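Local atomic coordinates of multifunctional non-homologous end joining DNA repair protein LigD (Mycobacterium tuberculosis, PDB entry 2IRU), a protein that probably repairs DNA double-strand breaks by non-homologous end joining together with Ku, combining polymerase, 3'-phosphoesterase and ligase activities, this chain being its polymerase domain. Residues E41-H46 / T100-I105; A82-R87 / T91-I96; F120-E123 / E128-P131. All blocks are in the same frame, centred on the assembly; numbering follows the deposited sequence.

Contact 1: E41-H46 / T100-I105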
loop_
_atom_site.group_PDB
_atom_site.type_symbol
_atom_site.label_atom_id
_atom_site.label_comp_id
_atom_site.label_asym_id
_atom_site.label_seq_id
_atom_site.Cartn_x
_atom_site.Cartn_y
_atom_site.Cartn_z
ATOM N N GLU A 41 13.087 -6.779 -4.344
ATOM C CA GLU A 41 14.152 -6.080 -3.619
ATOM C C GLU A 41 13.643 -4.751 -3.098
ATOM O O GLU A 41 13.902 -4.411 -1.932
ATOM C CB GLU A 41 15.365 -5.852 -4.507
ATOM C CG GLU A 41 16.597 -5.252 -3.764
ATOM C CD GLU A 41 17.711 -4.765 -4.716
ATOM O OE1 GLU A 41 17.669 -5.102 -5.933
ATOM O OE2 GLU A 41 18.650 -4.075 -4.236
ATOM N N VAL A 42 12.946 -4.005 -3.959
ATOM C CA VAL A 42 12.454 -2.667 -3.570
ATOM C C VAL A 42 11.152 -2.729 -2.777
ATOM O O VAL A 42 10.893 -1.824 -1.937
ATOM C CB VAL A 42 12.314 -1.703 -4.792
ATOM C CG1 VAL A 42 13.661 -1.518 -5.472
ATOM C CG2 VAL A 42 11.225 -2.176 -5.801
ATOM N N MET A 43 10.346 -3.767 -3.025
ATOM C CA MET A 43 9.056 -3.897 -2.344
ATOM C C MET A 43 9.173 -4.363 -0.884
ATOM O O MET A 43 8.418 -3.916 -0.008
ATOM C CB MET A 43 8.103 -4.849 -3.109
ATOM C CG MET A 43 6.685 -4.803 -2.584
ATOM S SD MET A 43 5.591 -5.835 -3.558
ATOM C CE MET A 43 4.015 -5.554 -2.714
ATOM N N LEU A 44 10.110 -5.259 -0.617
ATOM C CA LEU A 44 10.115 -5.959 0.681
ATOM C C LEU A 44 10.270 -5.023 1.897
ATOM O O LEU A 44 9.574 -5.210 2.923
ATOM C CB LEU A 44 11.127 -7.083 0.693
ATOM C CG LEU A 44 10.668 -8.285 -0.129
ATOM C CD1 LEU A 44 11.889 -9.183 -0.197
ATOM C CD2 LEU A 44 9.487 -8.991 0.486
ATOM N N GLY A 45 11.084 -3.967 1.754
ATOM C CA GLY A 45 11.410 -3.081 2.882
ATOM C C GLY A 45 10.153 -2.386 3.398
ATOM O O GLY A 45 10.065 -2.009 4.570
ATOM N N HIS A 46 9.182 -2.203 2.512
ATOM C CA HIS A 46 7.956 -1.457 2.873
ATOM C C HIS A 46 6.785 -2.297 3.376
ATOM O O HIS A 46 5.757 -1.737 3.842
ATOM C CB HIS A 46 7.535 -0.527 1.724
ATOM C CG HIS A 46 8.706 0.143 1.082
ATOM N ND1 HIS A 46 9.466 1.094 1.733
ATOM C CD2 HIS A 46 9.284 -0.050 -0.122
ATOM C CE1 HIS A 46 10.461 1.462 0.939
ATOM N NE2 HIS A 46 10.374 0.774 -0.189
ATOM N N THR A 100 10.744 -15.222 -2.026
ATOM C CA THR A 100 9.923 -16.413 -2.205
ATOM C C THR A 100 8.504 -16.214 -1.646
ATOM O O THR A 100 7.536 -16.756 -2.198
ATOM C CB THR A 100 10.595 -17.669 -1.646
ATOM O OG1 THR A 100 11.913 -17.778 -2.206
ATOM C CG2 THR A 100 9.830 -18.881 -2.077
ATOM N N GLY A 101 8.369 -15.378 -0.610
ATOM C CA GLY A 101 7.065 -15.016 -0.099
ATOM C C GLY A 101 6.245 -14.305 -1.170
ATOM O O GLY A 101 5.052 -14.536 -1.334
ATOM N N LEU A 102 6.898 -13.391 -1.899
ATOM C CA LEU A 102 6.195 -12.703 -2.992
ATOM C C LEU A 102 5.888 -13.665 -4.154
ATOM O O LEU A 102 4.878 -13.499 -4.830
ATOM C CB LEU A 102 6.986 -11.494 -3.479
ATOM C CG LEU A 102 6.924 -10.304 -2.532
ATOM C CD1 LEU A 102 7.979 -9.270 -2.846
ATOM C CD2 LEU A 102 5.533 -9.660 -2.500
ATOM N N ALA A 103 6.766 -14.637 -4.383
ATOM C CA ALA A 103 6.430 -15.721 -5.327
ATOM C C ALA A 103 5.126 -16.451 -4.908
ATOM O O ALA A 103 4.286 -16.802 -5.753
ATOM C CB ALA A 103 7.587 -16.674 -5.488
ATOM N N TRP A 104 4.969 -16.695 -3.598
ATOM C CA TRP A 104 3.730 -17.307 -3.056
ATOM C C TRP A 104 2.539 -16.362 -3.301
ATOM O O TRP A 104 1.484 -16.783 -3.771
ATOM C CB TRP A 104 3.900 -17.579 -1.542
ATOM C CG TRP A 104 2.664 -18.095 -0.916
ATOM C CD1 TRP A 104 2.075 -19.327 -1.123
ATOM C CD2 TRP A 104 1.776 -17.359 -0.068
ATOM N NE1 TRP A 104 0.911 -19.414 -0.391
ATOM C CE2 TRP A 104 0.710 -18.229 0.274
ATOM C CE3 TRP A 104 1.810 -16.063 0.491
ATOM C CZ2 TRP A 104 -0.340 -17.823 1.126
ATOM C CZ3 TRP A 104 0.796 -15.654 1.326
ATOM C CH2 TRP A 104 -0.273 -16.543 1.660
ATOM N N ILE A 105 2.725 -15.065 -3.062
ATOM C CA ILE A 105 1.681 -14.084 -3.348
ATOM C C ILE A 105 1.226 -14.211 -4.834
ATOM O O ILE A 105 0.029 -14.277 -5.127
ATOM C CB ILE A 105 2.210 -12.688 -3.046
ATOM C CG1 ILE A 105 2.224 -12.462 -1.512
ATOM C CG2 ILE A 105 1.403 -11.609 -3.798
ATOM C CD1 ILE A 105 0.834 -12.439 -0.864
#
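L102 reaches from one helix to two consecutive residues of another, one methyl for each partner. CD1 of L102 meets the end of L44, lying 3.7 Å from L44 CD2 and 3.9 Å from L44 CG, while CD2 of L102 stands 4.0 Å from M43 SD. All three distances are van der Waals spacings, and no hydrogen bond spans the two segments. With its CG anti to the backbone N (chi1 -169°) and the rest of the chain extended, M43 carries its sulfur well off its own helix, to slant across the L102 branch. L44 and L102 instead run past each other in opposite senses, L44 approaching through its branched end although its CB does not point at the partner helix.

The tightest touch is that of L102 CD1 against the end of L44; the meeting of M43 SD with L102 CD2 is looser, but both of its residues are buried. The pair of segments hides 133 Å² in total. The backbones stay well apart, the nearest CA atoms, those of L44 and L102, being 8.6 Å from one another. Toward solvent the contact thins out at L44, which is partly exposed and forms its border.

Helix 29-47 and helix 99-107 are thus bridged by side-chain ends in the primase-polymerase domain. Earlier in the first helix, A40 touches L102, Y36 touches both M43 and I105, and F33 touches A103, which broadens the interface. W104 and I105 also pack on R54 of strand 53-56.

Contact 2: A82-R87 / T91-I96; sequences ATVAHR and TTYPII
T83 and T92 face each other across a two-stranded antiparallel sheet, their hydroxyls hydrogen-bonded with OG1 of T83 2.9 Å from OG1 of T92; either may be the donor. Their pairing, of the non-hydrogen-bonded kind, puts both side chains on one face, and the first torsions, with each OG1 anti to its own carbonyl carbon (chi1 -54° and -62°), then swing the two oxygens toward each other. On the other face, V84 brings CG2 to 3.7 Å from CE2 of the Y93 ring, and A82 CB lies 3.9 Å from I95 CD1. The methyl CG2 of T91 stands 3.5 Å above the plane of the Y93 ring, displaced toward its rim, so a neighbour on the same strand lies over one face of this aromatic. Near the turn, H86 NE2 is 3.0 Å from T91 OG1.

The backbone fixes this register. Two hydrogen-bonded pairs flank the threonines: A82 with Y93 and V84 with T91, each closed by two N-H...O bonds. The straightest, from V84 N to T91 O, spans 2.8 Å with an angle of 169° at the hydrogen. Between the strands, the T92 CA-H and T83 CA-H point at the carbonyl oxygens of A82 and T91.

Further out, the amide N of T92 is hydrogen-bonded to Q70 OE1, while Y93 rests on P51, K69 and T53. W118 of strand 118-122 adds to the cover of V84.

The strands form a beta hairpin whose turn end, with H86 and T91, belongs to a segment that probably touches target DNA, by analogy with related enzymes. The H86 imidazole and T91 hydroxyl are polar groups consistent with that role, while the T83-T92 bond ties the strands together.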
loop_
_atom_site.group_PDB
_atom_site.type_symbol
_atom_site.label_atom_id
_atom_site.label_comp_id
_atom_site.label_asym_id
_atom_site.label_seq_id
_atom_site.Cartn_x
_atom_site.Cartn_y
_atom_site.Cartn_z
ATOM N N ALA A 82 2.309 -13.743 12.350
ATOM C CA ALA A 82 2.121 -13.199 13.675
ATOM C C ALA A 82 0.661 -12.852 13.907
ATOM O O ALA A 82 -0.090 -12.687 12.956
ATOM C CB ALA A 82 3.035 -12.009 13.915
ATOM N N THR A 83 0.279 -12.735 15.186
ATOM C CA THR A 83 -1.122 -12.687 15.560
ATOM C C THR A 83 -1.528 -11.283 16.041
ATOM O O THR A 83 -0.776 -10.631 16.796
ATOM C CB THR A 83 -1.392 -13.742 16.659
ATOM O OG1 THR A 83 -0.927 -15.019 16.198
ATOM C CG2 THR A 83 -2.853 -13.831 16.996
ATOM N N VAL A 84 -2.692 -10.830 15.587
ATOM C CA VAL A 84 -3.307 -9.584 16.090
ATOM C C VAL A 84 -4.603 -9.917 16.821
ATOM O O VAL A 84 -5.432 -10.689 16.322
ATOM C CB VAL A 84 -3.613 -8.605 14.938
ATOM C CG1 VAL A 84 -3.906 -7.201 15.507
ATOM C CG2 VAL A 84 -2.459 -8.579 13.945
ATOM N N ALA A 85 -4.790 -9.337 18.009
ATOM C CA ALA A 85 -5.976 -9.634 18.807
ATOM C C ALA A 85 -6.988 -8.508 18.681
ATOM O O ALA A 85 -6.889 -7.506 19.384
ATOM C CB ALA A 85 -5.603 -9.874 20.275
ATOM N N HIS A 86 -7.944 -8.673 17.771
ATOM C CA HIS A 86 -8.973 -7.662 17.503
ATOM C C HIS A 86 -10.204 -7.859 18.395
ATOM O O HIS A 86 -10.240 -8.775 19.210
ATOM C CB HIS A 86 -9.367 -7.671 16.024
ATOM C CG HIS A 86 -9.816 -9.010 15.518
ATOM N ND1 HIS A 86 -11.146 -9.355 15.398
ATOM C CD2 HIS A 86 -9.109 -10.087 15.096
ATOM C CE1 HIS A 86 -11.239 -10.583 14.920
ATOM N NE2 HIS A 86 -10.017 -11.050 14.727
ATOM N N ARG A 87 -11.214 -7.001 18.219
ATOM C CA ARG A 87 -12.436 -7.011 19.043
ATOM C C ARG A 87 -13.248 -8.319 18.988
ATOM O O ARG A 87 -13.761 -8.767 20.019
ATOM C CB ARG A 87 -13.312 -5.789 18.710
ATOM C CG ARG A 87 -14.528 -5.550 19.625
ATOM C CD ARG A 87 -15.850 -5.935 18.942
ATOM N NE ARG A 87 -16.371 -7.229 19.396
ATOM C CZ ARG A 87 -17.149 -8.041 18.674
ATOM N NH1 ARG A 87 -17.502 -7.722 17.429
ATOM N NH2 ARG A 87 -17.567 -9.190 19.200
ATOM N N THR A 91 -6.453 -12.880 14.862
ATOM C CA THR A 91 -6.143 -13.232 13.453
ATOM C C THR A 91 -4.654 -13.401 13.305
ATOM O O THR A 91 -3.897 -12.552 13.754
ATOM C CB THR A 91 -6.590 -12.121 12.492
ATOM O OG1 THR A 91 -8.009 -11.929 12.617
ATOM C CG2 THR A 91 -6.246 -12.484 11.029
ATOM N N THR A 92 -4.228 -14.503 12.705
ATOM C CA THR A 92 -2.812 -14.716 12.483
ATOM C C THR A 92 -2.524 -14.460 11.002
ATOM O O THR A 92 -3.086 -15.115 10.145
ATOM C CB THR A 92 -2.401 -16.163 12.862
ATOM O OG1 THR A 92 -2.650 -16.374 14.264
ATOM C CG2 THR A 92 -0.932 -16.370 12.536
ATOM N N TYR A 93 -1.704 -13.462 10.707
ATOM C CA TYR A 93 -1.401 -13.060 9.331
ATOM C C TYR A 93 -0.040 -13.540 8.858
ATOM O O TYR A 93 0.849 -13.677 9.691
ATOM C CB TYR A 93 -1.311 -11.539 9.259
ATOM C CG TYR A 93 -2.579 -10.759 9.435
ATOM C CD1 TYR A 93 -3.239 -10.251 8.306
ATOM C CD2 TYR A 93 -3.065 -10.457 10.722
ATOM C CE1 TYR A 93 -4.379 -9.455 8.454
ATOM C CE2 TYR A 93 -4.215 -9.680 10.871
ATOM C CZ TYR A 93 -4.852 -9.194 9.728
ATOM O OH TYR A 93 -5.978 -8.402 9.879
ATOM N N PRO A 94 0.161 -13.680 7.511
ATOM C CA PRO A 94 1.522 -13.903 7.009
ATOM C C PRO A 94 2.249 -12.560 7.081
ATOM O O PRO A 94 1.610 -11.516 7.050
ATOM C CB PRO A 94 1.317 -14.272 5.531
ATOM C CG PRO A 94 -0.036 -13.649 5.149
ATOM C CD PRO A 94 -0.838 -13.503 6.435
ATOM N N ILE A 95 3.551 -12.598 7.233
ATOM C CA ILE A 95 4.403 -11.405 7.065
ATOM C C ILE A 95 5.274 -11.779 5.857
ATOM O O ILE A 95 5.962 -12.778 5.883
ATOM C CB ILE A 95 5.281 -11.168 8.312
ATOM C CG1 ILE A 95 4.418 -10.867 9.554
ATOM C CG2 ILE A 95 6.362 -10.058 8.019
ATOM C CD1 ILE A 95 5.185 -11.040 10.831
ATOM N N ILE A 96 5.228 -10.968 4.812
ATOM C CA ILE A 96 5.996 -11.262 3.601
ATOM C C ILE A 96 7.314 -10.536 3.739
ATOM O O ILE A 96 7.329 -9.312 3.870
ATOM C CB ILE A 96 5.216 -10.792 2.354
ATOM C CG1 ILE A 96 3.830 -11.494 2.311
ATOM C CG2 ILE A 96 6.041 -10.995 1.102
ATOM C CD1 ILE A 96 3.848 -13.023 2.210
#

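Contact 3: F120-E123 / E128-P131; sequences FVAE and ELNP
E128 places its CG between its backbone N and carbonyl carbon (chi1 61°), and E123 departs from a staggered first torsion (chi1 -135°); both chains then extend, side by side and pointing the same way. Their carboxylates, with planes 30° apart, approach until E123 OE1 lies 2.8 Å from E128 OE2. Two like-charged carboxylates this close would probably raise the pKa of at least one of them. The amide of N130 comes in at an angle, its ND2 3.1 Å from the same E123 OE1 and its plane turned well out of that of the carboxylate.

These groups lie at the loop end of the beta hairpin joining strand 118-122 to strand 129-143, a long strand that runs on into the main mixed sheet of the polymerase domain. V121 and N130 form its hydrogen-bonded pair: V121 N gives a 2.9 Å bond to N130 O, and N130 N returns one to V121 O. A third bond, from E123 N to E128 O, closes the connection to the loop.

F120, the buried residue here, turns its ring edge to the N130 carbonyl carbon, 3.7 Å from F120 CD1. Its CE1 lies 4.2 Å from P131 CD, the two side chains running alongside each other. L129 meets F120 through the CB atoms, 4.1 Å apart, and W118 packs on the F120 ring edge-to-face.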
loop_
_atom_site.group_PDB
_atom_site.type_symbol
_atom_site.label_atom_id
_atom_site.label_comp_id
_atom_site.label_asym_id
_atom_site.label_seq_id
_atom_site.Cartn_x
_atom_site.Cartn_y
_atom_site.Cartn_z
ATOM N N PHE A 120 4.908 -5.374 13.548
ATOM C CA PHE A 120 5.141 -6.255 14.702
ATOM C C PHE A 120 6.498 -5.991 15.352
ATOM O O PHE A 120 7.498 -5.671 14.672
ATOM C CB PHE A 120 5.074 -7.709 14.259
ATOM C CG PHE A 120 3.702 -8.155 13.895
ATOM C CD1 PHE A 120 2.762 -8.442 14.876
ATOM C CD2 PHE A 120 3.361 -8.314 12.557
ATOM C CE1 PHE A 120 1.477 -8.850 14.536
ATOM C CE2 PHE A 120 2.063 -8.743 12.197
ATOM C CZ PHE A 120 1.138 -9.009 13.155
ATOM N N VAL A 121 6.533 -6.140 16.673
ATOM C CA VAL A 121 7.784 -5.991 17.393
ATOM C C VAL A 121 7.944 -7.188 18.311
ATOM O O VAL A 121 6.970 -7.622 18.928
ATOM C CB VAL A 121 7.883 -4.669 18.210
ATOM C CG1 VAL A 121 7.796 -3.452 17.306
ATOM C CG2 VAL A 121 6.842 -4.607 19.329
ATOM N N ALA A 122 9.167 -7.706 18.357
ATOM C CA ALA A 122 9.524 -8.825 19.234
ATOM C C ALA A 122 9.548 -8.386 20.694
ATOM O O ALA A 122 10.313 -7.489 21.079
ATOM C CB ALA A 122 10.868 -9.418 18.823
ATOM N N GLU A 123 8.688 -9.001 21.503
ATOM C CA GLU A 123 8.547 -8.608 22.909
ATOM C C GLU A 123 9.826 -8.979 23.656
ATOM O O GLU A 123 10.297 -10.103 23.517
ATOM C CB GLU A 123 7.325 -9.281 23.546
ATOM C CG GLU A 123 6.444 -8.348 24.393
ATOM C CD GLU A 123 5.553 -9.108 25.376
ATOM O OE1 GLU A 123 4.947 -10.135 24.982
ATOM O OE2 GLU A 123 5.458 -8.686 26.548
ATOM N N GLU A 128 8.095 -13.025 21.307
ATOM C CA GLU A 128 6.798 -13.153 20.632
ATOM C C GLU A 128 6.454 -11.840 19.933
ATOM O O GLU A 128 6.688 -10.772 20.486
ATOM C CB GLU A 128 5.686 -13.519 21.620
ATOM C CG GLU A 128 5.440 -12.504 22.748
ATOM C CD GLU A 128 4.578 -13.074 23.862
ATOM O OE1 GLU A 128 3.529 -13.685 23.544
ATOM O OE2 GLU A 128 4.954 -12.933 25.056
ATOM N N LEU A 129 5.902 -11.945 18.726
ATOM C CA LEU A 129 5.569 -10.764 17.911
ATOM C C LEU A 129 4.201 -10.165 18.271
ATOM O O LEU A 129 3.182 -10.842 18.211
ATOM C CB LEU A 129 5.647 -11.107 16.412
ATOM C CG LEU A 129 6.979 -11.600 15.819
ATOM C CD1 LEU A 129 6.759 -12.332 14.492
ATOM C CD2 LEU A 129 7.992 -10.479 15.628
ATOM N N ASN A 130 4.191 -8.892 18.664
ATOM C CA ASN A 130 2.955 -8.167 18.984
ATOM C C ASN A 130 2.904 -6.860 18.206
ATOM O O ASN A 130 3.957 -6.317 17.888
ATOM C CB ASN A 130 2.887 -7.847 20.486
ATOM C CG ASN A 130 2.699 -9.077 21.340
ATOM O OD1 ASN A 130 1.855 -9.929 21.052
ATOM N ND2 ASN A 130 3.501 -9.190 22.402
ATOM N N PRO A 131 1.690 -6.358 17.870
ATOM C CA PRO A 131 1.658 -5.084 17.141
ATOM C C PRO A 131 2.412 -4.012 17.906
ATOM O O PRO A 131 2.293 -3.939 19.135
ATOM C CB PRO A 131 0.158 -4.746 17.057
ATOM C CG PRO A 131 -0.522 -6.111 17.086
ATOM C CD PRO A 131 0.336 -6.917 18.073
#

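In the fold
Contact 1 is the buried, wholly apolar one, joining two helices through side-chain ends; contacts 2 and 3 are beta hairpins held by backbone bonds, the first partly buried and the second largely at the surface. Contact 2 connects the others: I96 CG2 lies 3.8 Å from L102 CG of contact 1, strand 91-95 leading directly into helix 99-107, and its A82, V84 and I95 pack against the F120 ring of contact 3, with A82 CB 3.6 Å from F120 CE1. Contacts 1 and 3 do not touch, their nearest atoms being about 10 Å apart. The side-chain chemistry passes from a hydroxyl-hydroxyl bond in contact 2 to closely spaced like charges in contact 3.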